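Local coordinates for protein small COPII coat GTPase SAR1 (Encephalitozoon cuniculi, PDB 6VS4) that belongs to the ADP-ribosylation factor family of small P-loop nucleotide-binding proteins, is named for the COPII coat, and has guanosine-5'-diphosphate bound in this structure, at residues 40-45 with 109-114; 70-75 with 98-103; 140-145 with 210-215. One frame throughout, in Å; residues are numbered along the deposited sequence.

Contact 1 of 3, residues 40-45 with 109-114; sequences SSILFL and GIVFIV
Phe44 and Val111 lie side by side across the parallel strands 40-45 and 109-114, both pointing the same way out of the sheet. Phe44 brings ring atom CD2 to 3.7 Å from Val111 CB, the valine approaching the ring obliquely. Val111 splits its two methyls: CG1 runs along the CD2-CE2 side of the ring, while CG2 sits 3.9 Å from Phe44 CE2 and also meets Ile42 CG2. Ile42 has CG1 beside its backbone N and bends again at chi2 (-61°), which carries CD1 over the backbone of Gly109, 4.0 Å from Gly109 CA, where no side chain competes. On the face that holds Leu43, Leu45, Ile110 and Phe112, the closest meeting is diagonal. Leu45 CD1 reaches back to Ile110 CG2 at 3.7 Å rather than to Phe112, its partner in register, which it meets through CB. Phe112 has CG anti to its own N (chi1 -169°), a turn that places one face of its ring over Leu45 O; Tyr129 meets the same residue edge-to-face. Between the two faces, backbone bonds join the strands, from Leu43 N to Gly109 O (2.9 Å), Val111 N to Leu43 O (2.7 Å), Leu45 N to Val111 O and Ile113 N to Leu45 O. The bond from Gly109 N to Ser41 O, 3.3 Å long, is weak. At the other end, past the bond to Leu45 O, the side chain of Ile113 packs on Lys52 and Leu55 of helix 52-59. Polar chemistry across this pair is therefore confined to the backbone, whose facing amides and carbonyls satisfy one another, while outward-pointing groups, such as those of Ile42, pair with neighbouring strands and the side chains contribute apolar packing on both faces of the central sheet.

Contact 2 of 3, residues 70-75 with 98-103; sequences THHPST and LAWRDY
His72 swings its ring out with CG anti to the backbone N (chi1 -155°), and Trp100, with CG beside its own N (chi1 -58°), extends its six-membered ring to meet it. The result is an edge-to-face aromatic pair, planes at 53°: Trp100 CH2 stands over the centre of the imidazole and comes within 3.8 Å of His72 CD2. The imidazole is held in rotation by its own turn, because Ser74 N donates to His72 ND1 (3.1 Å) within the ring plane. This bond uses ND1 as an acceptor, which would favour a proton on NE2. Thr75 supplies the second touch. Its OG1 occupies the crowded position between backbone N and carbonyl carbon, near both Thr70 OG1 (2.7 Å) and His72 O, and this leaves methyl CG2 facing Trp100 and Tyr103. That methyl lies 3.5 Å from Trp100 CZ3 and 3.8 Å from Tyr103 OH, meeting both rings obliquely. Trp100 and Tyr103 are positioned together by the 3-10 segment, in which Tyr103 N bonds to Trp100 O (2.9 Å) and Tyr103 CD2 lies at the edge of the indole. Strand 83-90 backs the group, with Gln86 touching both Thr75 and Tyr103. No hydrogen bond crosses between the segments. A type I beta turn from His72 to Thr75, leading into strand 75-80, thus rests on a 3-10 segment that follows strand 83-90; by their places in this family's fold, the two probably fall in the first and second switch regions, the side chain of Ser74 lying about 8 Å from the bound magnesium ion.

Contact 3 of 3, residues 140-145 with 210-215; sequences PVVVLM and KWLEAM
Strand 141-145 and helix 210-215 run nearly antiparallel, their N-to-C directions at 171° and their axes 8.7 Å apart at closest approach, with the backbones nearest where Pro140 faces Met215 and Val142 faces Leu212. Trp211 and Leu212 both reach the strand with CG anti to the backbone N (chi1 178° and 180°), but touch different residues. The six-membered ring of the indole leads, with Trp211 CZ3 3.6 Å from Val141 O and 4.0 Å from Val142 CB, both met obliquely. Met215 CG, one turn on, packs on one face of the indole toward its rim, beside the end that touches the strand. Leu212 divides its methyls between two partners: CD1 meets Pro140 CG at 3.9 Å and Pro140 O at 3.7 Å, whereas CD2 turns to Val142 CG1, 4.2 Å away. Val142 thus presents CB to the indole and CG1 to the leucine. The proline ring crosses the leucine at about a right angle and slides past Met215 in the opposite sense, Pro140 CB coming within 3.7 Å of Met215 CB. Beyond that atom the methionine bends, its end leading away from the strand. No hydrogen bond joins the segments; the strand spends its backbone bonds on its neighbours in the sheet, Val142 pairing with Ile110 and Phe112, and Val141 with Val185 and Lys187. Val111 and Phe189, on the strands on either side, pack against Val142. Helix 204-223 here lies along the sheet as part of one helical layer of the three-layer alpha/beta/alpha sandwich of P-loop nucleotide-binding proteins, on the face that also carries Phe44 and helix 52-59.

Contacts 1 and 3 are both buried and share one sheet: strand 109-115 pairs with 40-47 on one side and 141-146 on the other, Phe112 N lying 2.9 Å from Val142 O in a probable hydrogen bond. Val111 joins their packing, since it touches Phe44 in contact 1 and Val142 and Leu212 around contact 3. Contact 1 binds strand to strand through backbone bonds; contact 3 lays a helix on the sheet through apolar side chains, with no hydrogen bond across. Contact 2, between two surface loops, relies on aromatic and methyl touches, its hydrogen bonds running only within the segments and to their surroundings. It meets contact 1 where Leu43 CD2 packs on the backbone oxygen of Tyr103, but does not touch contact 3.

Contact 1 of 3, residues 40-45 with 109-114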
ATOM      1  N   SER A  40      21.780  17.865 -20.766  1.00 54.96           N
ATOM      2  CA  SER A  40      20.927  18.530 -21.738  1.00 63.67           C
ATOM      3  C   SER A  40      20.366  19.799 -21.119  1.00 60.94           C
ATOM      4  O   SER A  40      19.769  19.753 -20.037  1.00 60.24           O
ATOM      5  CB  SER A  40      19.797  17.602 -22.190  1.00 63.14           C
ATOM      6  OG  SER A  40      20.321  16.370 -22.644  1.00 71.02           O
ATOM      7  N   SER A  41      20.595  20.928 -21.783  1.00 55.85           N
ATOM      8  CA  SER A  41      20.024  22.200 -21.355  1.00 63.18           C
ATOM      9  C   SER A  41      18.603  22.308 -21.901  1.00 61.52           C
ATOM     10  O   SER A  41      18.401  22.402 -23.116  1.00 60.93           O
ATOM     11  CB  SER A  41      20.890  23.363 -21.830  1.00 69.23           C
ATOM     12  OG  SER A  41      20.311  24.602 -21.461  1.00 66.63           O
ATOM     13  N   ILE A  42      17.615  22.283 -21.011  1.00 59.56           N
ATOM     14  CA  ILE A  42      16.215  22.432 -21.381  1.00 57.45           C
ATOM     15  C   ILE A  42      15.710  23.761 -20.832  1.00 61.69           C
ATOM     16  O   ILE A  42      15.847  24.043 -19.635  1.00 62.93           O
ATOM     17  CB  ILE A  42      15.374  21.258 -20.857  1.00 55.44           C
ATOM     18  CG1 ILE A  42      15.990  19.923 -21.284  1.00 61.82           C
ATOM     19  CG2 ILE A  42      13.946  21.377 -21.350  1.00 53.30           C
ATOM     20  CD1 ILE A  42      16.072  19.718 -22.779  1.00 61.37           C
ATOM     21  N   LEU A  43      15.119  24.576 -21.702  1.00 59.94           N
ATOM     22  CA  LEU A  43      14.570  25.870 -21.317  1.00 54.47           C
ATOM     23  C   LEU A  43      13.066  25.736 -21.102  1.00 52.62           C
ATOM     24  O   LEU A  43      12.342  25.295 -22.000  1.00 55.06           O
ATOM     25  CB  LEU A  43      14.862  26.922 -22.386  1.00 61.38           C
ATOM     26  CG  LEU A  43      16.106  27.793 -22.206  1.00 68.95           C
ATOM     27  CD1 LEU A  43      17.366  26.950 -22.138  1.00 67.46           C
ATOM     28  CD2 LEU A  43      16.204  28.810 -23.338  1.00 76.31           C
ATOM     29  N   PHE A  44      12.601  26.114 -19.914  1.00 50.31           N
ATOM     30  CA  PHE A  44      11.179  26.119 -19.591  1.00 44.86           C
ATOM     31  C   PHE A  44      10.699  27.564 -19.683  1.00 56.31           C
ATOM     32  O   PHE A  44      11.111  28.415 -18.887  1.00 53.66           O
ATOM     33  CB  PHE A  44      10.932  25.528 -18.204  1.00 46.59           C
ATOM     34  CG  PHE A  44      11.269  24.070 -18.100  1.00 50.29           C
ATOM     35  CD1 PHE A  44      12.589  23.654 -18.001  1.00 49.55           C
ATOM     36  CD2 PHE A  44      10.270  23.115 -18.101  1.00 48.77           C
ATOM     37  CE1 PHE A  44      12.904  22.310 -17.908  1.00 48.89           C
ATOM     38  CE2 PHE A  44      10.579  21.773 -18.006  1.00 50.72           C
ATOM     39  CZ  PHE A  44      11.900  21.368 -17.908  1.00 46.35           C
ATOM     40  N   LEU A  45       9.830  27.841 -20.653  1.00 56.15           N
ATOM     41  CA  LEU A  45       9.534  29.203 -21.056  1.00 56.73           C
ATOM     42  C   LEU A  45       8.026  29.427 -21.084  1.00 59.49           C
ATOM     43  O   LEU A  45       7.234  28.487 -21.167  1.00 64.33           O
ATOM     44  CB  LEU A  45      10.152  29.497 -22.431  1.00 58.82           C
ATOM     45  CG  LEU A  45      11.668  29.255 -22.568  1.00 63.14           C
ATOM     46  CD1 LEU A  45      12.115  29.349 -24.023  1.00 64.88           C
ATOM     47  CD2 LEU A  45      12.481  30.206 -21.711  1.00 55.34           C
ATOM     48  N   GLY A 109      16.709  21.957 -25.955  1.00 59.18           N
ATOM     49  CA  GLY A 109      15.280  21.805 -26.143  1.00 56.69           C
ATOM     50  C   GLY A 109      14.531  22.832 -25.331  1.00 58.23           C
ATOM     51  O   GLY A 109      15.060  23.405 -24.375  1.00 62.94           O
ATOM     52  N   ILE A 110      13.284  23.053 -25.720  1.00 54.41           N
ATOM     53  CA  ILE A 110      12.440  24.056 -25.091  1.00 54.08           C
ATOM     54  C   ILE A 110      11.125  23.417 -24.674  1.00 55.31           C
ATOM     55  O   ILE A 110      10.528  22.643 -25.430  1.00 55.36           O
ATOM     56  CB  ILE A 110      12.206  25.259 -26.031  1.00 59.95           C
ATOM     57  CG1 ILE A 110      13.511  26.041 -26.189  1.00 54.19           C
ATOM     58  CG2 ILE A 110      11.078  26.139 -25.507  1.00 50.28           C
ATOM     59  CD1 ILE A 110      13.553  26.942 -27.382  1.00 56.91           C
ATOM     60  N   VAL A 111      10.692  23.728 -23.457  1.00 51.91           N
ATOM     61  CA  VAL A 111       9.349  23.435 -22.985  1.00 45.63           C
ATOM     62  C   VAL A 111       8.634  24.773 -22.827  1.00 47.59           C
ATOM     63  O   VAL A 111       8.972  25.572 -21.946  1.00 50.11           O
ATOM     64  CB  VAL A 111       9.375  22.636 -21.676  1.00 44.79           C
ATOM     65  CG1 VAL A 111       7.972  22.347 -21.180  1.00 38.68           C
ATOM     66  CG2 VAL A 111      10.132  21.351 -21.892  1.00 43.43           C
ATOM     67  N   PHE A 112       7.659  25.027 -23.692  1.00 46.54           N
ATOM     68  CA  PHE A 112       6.892  26.263 -23.676  1.00 46.30           C
ATOM     69  C   PHE A 112       5.510  25.970 -23.103  1.00 53.23           C
ATOM     70  O   PHE A 112       4.793  25.106 -23.621  1.00 50.89           O
ATOM     71  CB  PHE A 112       6.781  26.858 -25.079  1.00 52.19           C
ATOM     72  CG  PHE A 112       6.237  28.257 -25.098  1.00 49.02           C
ATOM     73  CD1 PHE A 112       4.871  28.485 -25.128  1.00 56.99           C
ATOM     74  CD2 PHE A 112       7.089  29.348 -25.082  1.00 54.46           C
ATOM     75  CE1 PHE A 112       4.366  29.783 -25.146  1.00 60.55           C
ATOM     76  CE2 PHE A 112       6.590  30.648 -25.097  1.00 54.47           C
ATOM     77  CZ  PHE A 112       5.229  30.863 -25.130  1.00 54.48           C
ATOM     78  N   ILE A 113       5.144  26.682 -22.036  1.00 50.43           N
ATOM     79  CA  ILE A 113       3.933  26.405 -21.271  1.00 48.55           C
ATOM     80  C   ILE A 113       2.956  27.565 -21.416  1.00 51.70           C
ATOM     81  O   ILE A 113       3.339  28.732 -21.260  1.00 56.09           O
ATOM     82  CB  ILE A 113       4.264  26.151 -19.793  1.00 46.69           C
ATOM     83  CG1 ILE A 113       5.294  25.021 -19.686  1.00 48.97           C
ATOM     84  CG2 ILE A 113       3.010  25.794 -19.034  1.00 37.70           C
ATOM     85  CD1 ILE A 113       5.604  24.590 -18.258  1.00 40.42           C
ATOM     86  N   VAL A 114       1.686  27.243 -21.679  1.00 46.66           N
ATOM     87  CA  VAL A 114       0.624  28.228 -21.845  1.00 44.92           C
ATOM     88  C   VAL A 114      -0.508  27.917 -20.872  1.00 55.09           C
ATOM     89  O   VAL A 114      -0.927  26.762 -20.743  1.00 50.67           O
ATOM     90  CB  VAL A 114       0.091  28.246 -23.295  1.00 56.94           C
ATOM     91  CG1 VAL A 114      -1.088  29.225 -23.438  1.00 56.99           C
ATOM     92  CG2 VAL A 114       1.196  28.581 -24.272  1.00 59.87           C
TER

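Contact 2 of 3, residues 70-75 with 98-103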
ATOM      1  N   THR A  70      19.915  32.498  -8.922  1.00 70.53           N
ATOM      2  CA  THR A  70      20.167  33.363 -10.055  1.00 74.60           C
ATOM      3  C   THR A  70      19.985  34.779  -9.545  1.00 87.52           C
ATOM      4  O   THR A  70      19.453  35.002  -8.453  1.00 95.97           O
ATOM      5  CB  THR A  70      19.213  33.096 -11.225  1.00 70.23           C
ATOM      6  OG1 THR A  70      17.942  33.708 -10.964  1.00 73.29           O
ATOM      7  CG2 THR A  70      19.004  31.603 -11.411  1.00 64.82           C
ATOM      8  N   HIS A  71      20.477  35.735 -10.309  1.00 87.30           N
ATOM      9  CA  HIS A  71      20.363  37.111  -9.859  1.00102.09           C
ATOM     10  C   HIS A  71      19.197  37.860 -10.496  1.00101.35           C
ATOM     11  O   HIS A  71      18.682  38.806  -9.890  1.00108.65           O
ATOM     12  CB  HIS A  71      21.721  37.780 -10.016  1.00112.05           C
ATOM     13  CG  HIS A  71      22.780  37.069  -9.220  1.00117.37           C
ATOM     14  ND1 HIS A  71      22.570  36.678  -7.911  1.00118.12           N
ATOM     15  CD2 HIS A  71      24.007  36.602  -9.557  1.00118.55           C
ATOM     16  CE1 HIS A  71      23.638  36.041  -7.466  1.00116.40           C
ATOM     17  NE2 HIS A  71      24.525  35.980  -8.444  1.00116.85           N
ATOM     18  N   HIS A  72      18.755  37.460 -11.686  1.00 93.73           N
ATOM     19  CA  HIS A  72      17.513  38.020 -12.207  1.00 91.32           C
ATOM     20  C   HIS A  72      16.331  37.332 -11.528  1.00 90.01           C
ATOM     21  O   HIS A  72      16.297  36.100 -11.458  1.00 93.08           O
ATOM     22  CB  HIS A  72      17.423  37.824 -13.717  1.00 99.20           C
ATOM     23  CG  HIS A  72      16.552  38.827 -14.409  1.00115.99           C
ATOM     24  ND1 HIS A  72      15.195  38.916 -14.178  1.00119.75           N
ATOM     25  CD2 HIS A  72      16.837  39.768 -15.340  1.00122.64           C
ATOM     26  CE1 HIS A  72      14.685  39.879 -14.925  1.00124.23           C
ATOM     27  NE2 HIS A  72      15.660  40.411 -15.640  1.00126.12           N
ATOM     28  N   PRO A  73      15.333  38.083 -11.046  1.00 93.51           N
ATOM     29  CA  PRO A  73      14.156  37.439 -10.430  1.00 88.55           C
ATOM     30  C   PRO A  73      13.282  36.659 -11.402  1.00 83.99           C
ATOM     31  O   PRO A  73      12.421  35.897 -10.949  1.00 77.21           O
ATOM     32  CB  PRO A  73      13.385  38.620  -9.824  1.00 96.56           C
ATOM     33  CG  PRO A  73      13.866  39.820 -10.572  1.00 95.21           C
ATOM     34  CD  PRO A  73      15.302  39.549 -10.900  1.00 92.60           C
ATOM     35  N   SER A  74      13.433  36.854 -12.712  1.00 83.43           N
ATOM     36  CA  SER A  74      12.610  36.144 -13.685  1.00 74.31           C
ATOM     37  C   SER A  74      13.141  34.759 -14.034  1.00 71.18           C
ATOM     38  O   SER A  74      12.466  34.031 -14.771  1.00 70.75           O
ATOM     39  CB  SER A  74      12.481  36.969 -14.972  1.00 76.28           C
ATOM     40  OG  SER A  74      11.887  38.231 -14.720  1.00 93.14           O
ATOM     41  N   THR A  75      14.315  34.376 -13.535  1.00 69.60           N
ATOM     42  CA  THR A  75      14.959  33.131 -13.928  1.00 66.87           C
ATOM     43  C   THR A  75      15.112  32.180 -12.748  1.00 66.79           C
ATOM     44  O   THR A  75      15.190  32.596 -11.588  1.00 69.90           O
ATOM     45  CB  THR A  75      16.344  33.380 -14.541  1.00 69.69           C
ATOM     46  OG1 THR A  75      17.214  33.943 -13.553  1.00 73.69           O
ATOM     47  CG2 THR A  75      16.238  34.338 -15.716  1.00 69.93           C
ATOM     48  N   LEU A  98      16.533  40.605 -26.596  1.00 83.99           N
ATOM     49  CA  LEU A  98      17.884  40.207 -26.950  1.00 86.70           C
ATOM     50  C   LEU A  98      18.743  40.034 -25.709  1.00 83.87           C
ATOM     51  O   LEU A  98      19.842  39.479 -25.801  1.00 89.60           O
ATOM     52  CB  LEU A  98      18.493  41.262 -27.878  1.00 87.90           C
ATOM     53  CG  LEU A  98      19.439  40.840 -28.999  1.00 89.73           C
ATOM     54  CD1 LEU A  98      18.775  39.789 -29.877  1.00 88.83           C
ATOM     55  CD2 LEU A  98      19.833  42.055 -29.822  1.00 93.77           C
ATOM     56  N   ALA A  99      18.269  40.526 -24.559  1.00 92.27           N
ATOM     57  CA  ALA A  99      18.983  40.351 -23.299  1.00 90.87           C
ATOM     58  C   ALA A  99      19.134  38.876 -22.947  1.00 81.45           C
ATOM     59  O   ALA A  99      20.075  38.502 -22.239  1.00 87.50           O
ATOM     60  CB  ALA A  99      18.268  41.101 -22.173  1.00 93.85           C
ATOM     61  N   TRP A 100      18.216  38.034 -23.424  1.00 81.56           N
ATOM     62  CA  TRP A 100      18.182  36.617 -23.084  1.00 88.81           C
ATOM     63  C   TRP A 100      18.912  35.753 -24.101  1.00 85.51           C
ATOM     64  O   TRP A 100      18.875  34.523 -23.983  1.00 80.30           O
ATOM     65  CB  TRP A 100      16.731  36.108 -23.009  1.00 89.04           C
ATOM     66  CG  TRP A 100      15.812  36.795 -22.047  1.00 93.36           C
ATOM     67  CD1 TRP A 100      14.690  37.508 -22.358  1.00 97.24           C
ATOM     68  CD2 TRP A 100      15.921  36.821 -20.621  1.00 97.43           C
ATOM     69  NE1 TRP A 100      14.095  37.980 -21.214  1.00 99.05           N
ATOM     70  CE2 TRP A 100      14.834  37.576 -20.134  1.00101.87           C
ATOM     71  CE3 TRP A 100      16.835  36.290 -19.709  1.00 93.87           C
ATOM     72  CZ2 TRP A 100      14.639  37.808 -18.776  1.00104.46           C
ATOM     73  CZ3 TRP A 100      16.639  36.523 -18.367  1.00 94.28           C
ATOM     74  CH2 TRP A 100      15.551  37.270 -17.910  1.00 97.45           C
ATOM     75  N   ARG A 101      19.586  36.363 -25.080  1.00 84.60           N
ATOM     76  CA  ARG A 101      20.155  35.590 -26.180  1.00 85.08           C
ATOM     77  C   ARG A 101      21.147  34.545 -25.672  1.00 85.23           C
ATOM     78  O   ARG A 101      21.216  33.432 -26.207  1.00 82.08           O
ATOM     79  CB  ARG A 101      20.791  36.543 -27.199  1.00 88.69           C
ATOM     80  CG  ARG A 101      22.308  36.544 -27.280  1.00102.43           C
ATOM     81  CD  ARG A 101      22.858  37.967 -27.455  1.00106.20           C
ATOM     82  NE  ARG A 101      22.479  38.832 -26.341  1.00105.74           N
ATOM     83  CZ  ARG A 101      23.324  39.260 -25.406  1.00106.96           C
ATOM     84  NH1 ARG A 101      22.889  40.035 -24.423  1.00108.37           N
ATOM     85  NH2 ARG A 101      24.607  38.922 -25.455  1.00103.77           N
ATOM     86  N   ASP A 102      21.895  34.870 -24.614  1.00 81.06           N
ATOM     87  CA  ASP A 102      22.898  33.943 -24.103  1.00 91.94           C
ATOM     88  C   ASP A 102      22.265  32.646 -23.611  1.00 90.34           C
ATOM     89  O   ASP A 102      22.896  31.583 -23.678  1.00 88.92           O
ATOM     90  CB  ASP A 102      23.700  34.604 -22.982  1.00 97.15           C
ATOM     91  CG  ASP A 102      24.614  35.697 -23.491  1.00107.86           C
ATOM     92  OD1 ASP A 102      24.979  35.652 -24.685  1.00111.53           O
ATOM     93  OD2 ASP A 102      24.971  36.597 -22.699  1.00113.64           O
ATOM     94  N   TYR A 103      21.023  32.708 -23.121  1.00 84.28           N
ATOM     95  CA  TYR A 103      20.354  31.511 -22.624  1.00 77.87           C
ATOM     96  C   TYR A 103      20.041  30.509 -23.726  1.00 83.76           C
ATOM     97  O   TYR A 103      19.751  29.347 -23.423  1.00 86.03           O
ATOM     98  CB  TYR A 103      19.056  31.890 -21.908  1.00 72.96           C
ATOM     99  CG  TYR A 103      19.261  32.561 -20.573  1.00 80.80           C
ATOM    100  CD1 TYR A 103      19.189  31.829 -19.400  1.00 89.53           C
ATOM    101  CD2 TYR A 103      19.546  33.918 -20.484  1.00 88.48           C
ATOM    102  CE1 TYR A 103      19.384  32.423 -18.169  1.00 96.59           C
ATOM    103  CE2 TYR A 103      19.738  34.527 -19.253  1.00 96.06           C
ATOM    104  CZ  TYR A 103      19.656  33.769 -18.098  1.00101.45           C
ATOM    105  OH  TYR A 103      19.847  34.341 -16.859  1.00106.33           O
TER

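Contact 3 of 3, residues 140-145 with 210-215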
ATOM      1  N   PRO A 140      14.195  21.584 -30.811  1.00 65.60           N
ATOM      2  CA  PRO A 140      12.783  21.192 -30.751  1.00 56.08           C
ATOM      3  C   PRO A 140      12.031  21.953 -29.664  1.00 57.77           C
ATOM      4  O   PRO A 140      12.570  22.282 -28.606  1.00 57.60           O
ATOM      5  CB  PRO A 140      12.847  19.694 -30.437  1.00 51.96           C
ATOM      6  CG  PRO A 140      14.195  19.494 -29.795  1.00 51.35           C
ATOM      7  CD  PRO A 140      15.101  20.472 -30.476  1.00 51.77           C
ATOM      8  N   VAL A 141      10.766  22.239 -29.942  1.00 52.20           N
ATOM      9  CA  VAL A 141       9.901  22.968 -29.023  1.00 52.26           C
ATOM     10  C   VAL A 141       8.693  22.093 -28.728  1.00 51.77           C
ATOM     11  O   VAL A 141       7.932  21.747 -29.639  1.00 61.21           O
ATOM     12  CB  VAL A 141       9.451  24.325 -29.598  1.00 60.98           C
ATOM     13  CG1 VAL A 141       8.506  25.021 -28.624  1.00 56.44           C
ATOM     14  CG2 VAL A 141      10.647  25.213 -29.916  1.00 49.71           C
ATOM     15  N   VAL A 142       8.514  21.738 -27.465  1.00 44.92           N
ATOM     16  CA  VAL A 142       7.299  21.076 -27.018  1.00 43.44           C
ATOM     17  C   VAL A 142       6.443  22.108 -26.297  1.00 48.63           C
ATOM     18  O   VAL A 142       6.946  22.883 -25.472  1.00 51.04           O
ATOM     19  CB  VAL A 142       7.609  19.844 -26.139  1.00 47.45           C
ATOM     20  CG1 VAL A 142       8.250  20.226 -24.821  1.00 46.07           C
ATOM     21  CG2 VAL A 142       6.347  19.056 -25.901  1.00 56.71           C
ATOM     22  N   VAL A 143       5.166  22.171 -26.662  1.00 43.61           N
ATOM     23  CA  VAL A 143       4.232  23.142 -26.108  1.00 43.94           C
ATOM     24  C   VAL A 143       3.256  22.418 -25.191  1.00 44.28           C
ATOM     25  O   VAL A 143       2.591  21.458 -25.603  1.00 44.80           O
ATOM     26  CB  VAL A 143       3.488  23.907 -27.212  1.00 48.32           C
ATOM     27  CG1 VAL A 143       2.453  24.825 -26.595  1.00 46.22           C
ATOM     28  CG2 VAL A 143       4.472  24.703 -28.026  1.00 45.83           C
ATOM     29  N   LEU A 144       3.174  22.877 -23.948  1.00 37.95           N
ATOM     30  CA  LEU A 144       2.219  22.359 -22.980  1.00 38.15           C
ATOM     31  C   LEU A 144       1.080  23.358 -22.850  1.00 41.33           C
ATOM     32  O   LEU A 144       1.261  24.450 -22.307  1.00 52.07           O
ATOM     33  CB  LEU A 144       2.891  22.102 -21.633  1.00 41.00           C
ATOM     34  CG  LEU A 144       4.079  21.120 -21.659  1.00 45.32           C
ATOM     35  CD1 LEU A 144       4.651  20.874 -20.262  1.00 33.47           C
ATOM     36  CD2 LEU A 144       3.669  19.827 -22.311  1.00 33.37           C
ATOM     37  N   MET A 145      -0.080  23.007 -23.385  1.00 46.01           N
ATOM     38  CA  MET A 145      -1.295  23.759 -23.088  1.00 45.99           C
ATOM     39  C   MET A 145      -1.764  23.289 -21.715  1.00 44.63           C
ATOM     40  O   MET A 145      -2.292  22.184 -21.566  1.00 45.69           O
ATOM     41  CB  MET A 145      -2.346  23.546 -24.173  1.00 46.22           C
ATOM     42  CG  MET A 145      -1.933  24.061 -25.554  1.00 54.19           C
ATOM     43  SD  MET A 145      -1.965  25.861 -25.716  1.00 60.35           S
ATOM     44  CE  MET A 145      -1.478  26.076 -27.424  1.00 61.55           C
ATOM     45  N   LYS A 210       9.143  12.507 -23.635  1.00 49.22           N
ATOM     46  CA  LYS A 210       9.700  11.465 -24.496  1.00 51.47           C
ATOM     47  C   LYS A 210       9.798  11.945 -25.940  1.00 46.83           C
ATOM     48  O   LYS A 210      10.777  11.648 -26.633  1.00 56.55           O
ATOM     49  CB  LYS A 210       8.876  10.177 -24.394  1.00 46.92           C
ATOM     50  N   TRP A 211       8.808  12.713 -26.406  1.00 53.39           N
ATOM     51  CA  TRP A 211       8.898  13.279 -27.751  1.00 52.51           C
ATOM     52  C   TRP A 211      10.053  14.268 -27.849  1.00 54.25           C
ATOM     53  O   TRP A 211      10.836  14.228 -28.805  1.00 58.46           O
ATOM     54  CB  TRP A 211       7.578  13.956 -28.130  1.00 51.89           C
ATOM     55  CG  TRP A 211       7.591  14.604 -29.487  1.00 52.26           C
ATOM     56  CD1 TRP A 211       7.243  14.025 -30.673  1.00 57.41           C
ATOM     57  CD2 TRP A 211       7.966  15.954 -29.796  1.00 50.24           C
ATOM     58  NE1 TRP A 211       7.375  14.929 -31.699  1.00 61.52           N
ATOM     59  CE2 TRP A 211       7.821  16.120 -31.190  1.00 57.44           C
ATOM     60  CE3 TRP A 211       8.410  17.038 -29.032  1.00 43.00           C
ATOM     61  CZ2 TRP A 211       8.105  17.324 -31.835  1.00 59.27           C
ATOM     62  CZ3 TRP A 211       8.696  18.231 -29.676  1.00 50.56           C
ATOM     63  CH2 TRP A 211       8.538  18.364 -31.062  1.00 60.32           C
ATOM     64  N   LEU A 212      10.203  15.134 -26.846  1.00 52.94           N
ATOM     65  CA  LEU A 212      11.292  16.105 -26.871  1.00 53.68           C
ATOM     66  C   LEU A 212      12.644  15.409 -26.882  1.00 54.57           C
ATOM     67  O   LEU A 212      13.535  15.781 -27.658  1.00 56.48           O
ATOM     68  CB  LEU A 212      11.180  17.042 -25.669  1.00 47.18           C
ATOM     69  CG  LEU A 212      12.229  18.139 -25.506  1.00 47.82           C
ATOM     70  CD1 LEU A 212      12.060  19.217 -26.571  1.00 53.63           C
ATOM     71  CD2 LEU A 212      12.130  18.741 -24.111  1.00 47.19           C
ATOM     72  N   GLU A 213      12.806  14.374 -26.050  1.00 51.57           N
ATOM     73  CA  GLU A 213      14.072  13.647 -26.012  1.00 53.18           C
ATOM     74  C   GLU A 213      14.369  12.978 -27.346  1.00 53.33           C
ATOM     75  O   GLU A 213      15.504  13.027 -27.837  1.00 60.22           O
ATOM     76  CB  GLU A 213      14.047  12.600 -24.898  1.00 62.32           C
ATOM     77  CG  GLU A 213      15.421  12.268 -24.334  1.00 72.24           C
ATOM     78  CD  GLU A 213      16.253  11.395 -25.261  1.00 86.64           C
ATOM     79  OE1 GLU A 213      17.500  11.500 -25.221  1.00 90.38           O
ATOM     80  OE2 GLU A 213      15.663  10.614 -26.040  1.00 92.52           O
ATOM     81  N   ALA A 214      13.359  12.355 -27.957  1.00 51.14           N
ATOM     82  CA  ALA A 214      13.576  11.715 -29.249  1.00 56.76           C
ATOM     83  C   ALA A 214      13.986  12.735 -30.304  1.00 62.83           C
ATOM     84  O   ALA A 214      14.826  12.448 -31.165  1.00 73.32           O
ATOM     85  CB  ALA A 214      12.314  10.967 -29.678  1.00 50.38           C
ATOM     86  N   MET A 215      13.412  13.940 -30.243  1.00 60.17           N
ATOM     87  CA  MET A 215      13.767  14.982 -31.198  1.00 60.52           C
ATOM     88  C   MET A 215      15.169  15.519 -30.943  1.00 63.82           C
ATOM     89  O   MET A 215      15.888  15.850 -31.891  1.00 69.87           O
ATOM     90  CB  MET A 215      12.734  16.106 -31.152  1.00 58.44           C
ATOM     91  CG  MET A 215      11.397  15.717 -31.769  1.00 60.92           C
ATOM     92  SD  MET A 215      11.606  15.037 -33.429  1.00 73.59           S
ATOM     93  CE  MET A 215       9.927  14.535 -33.802  1.00 81.28           C
TER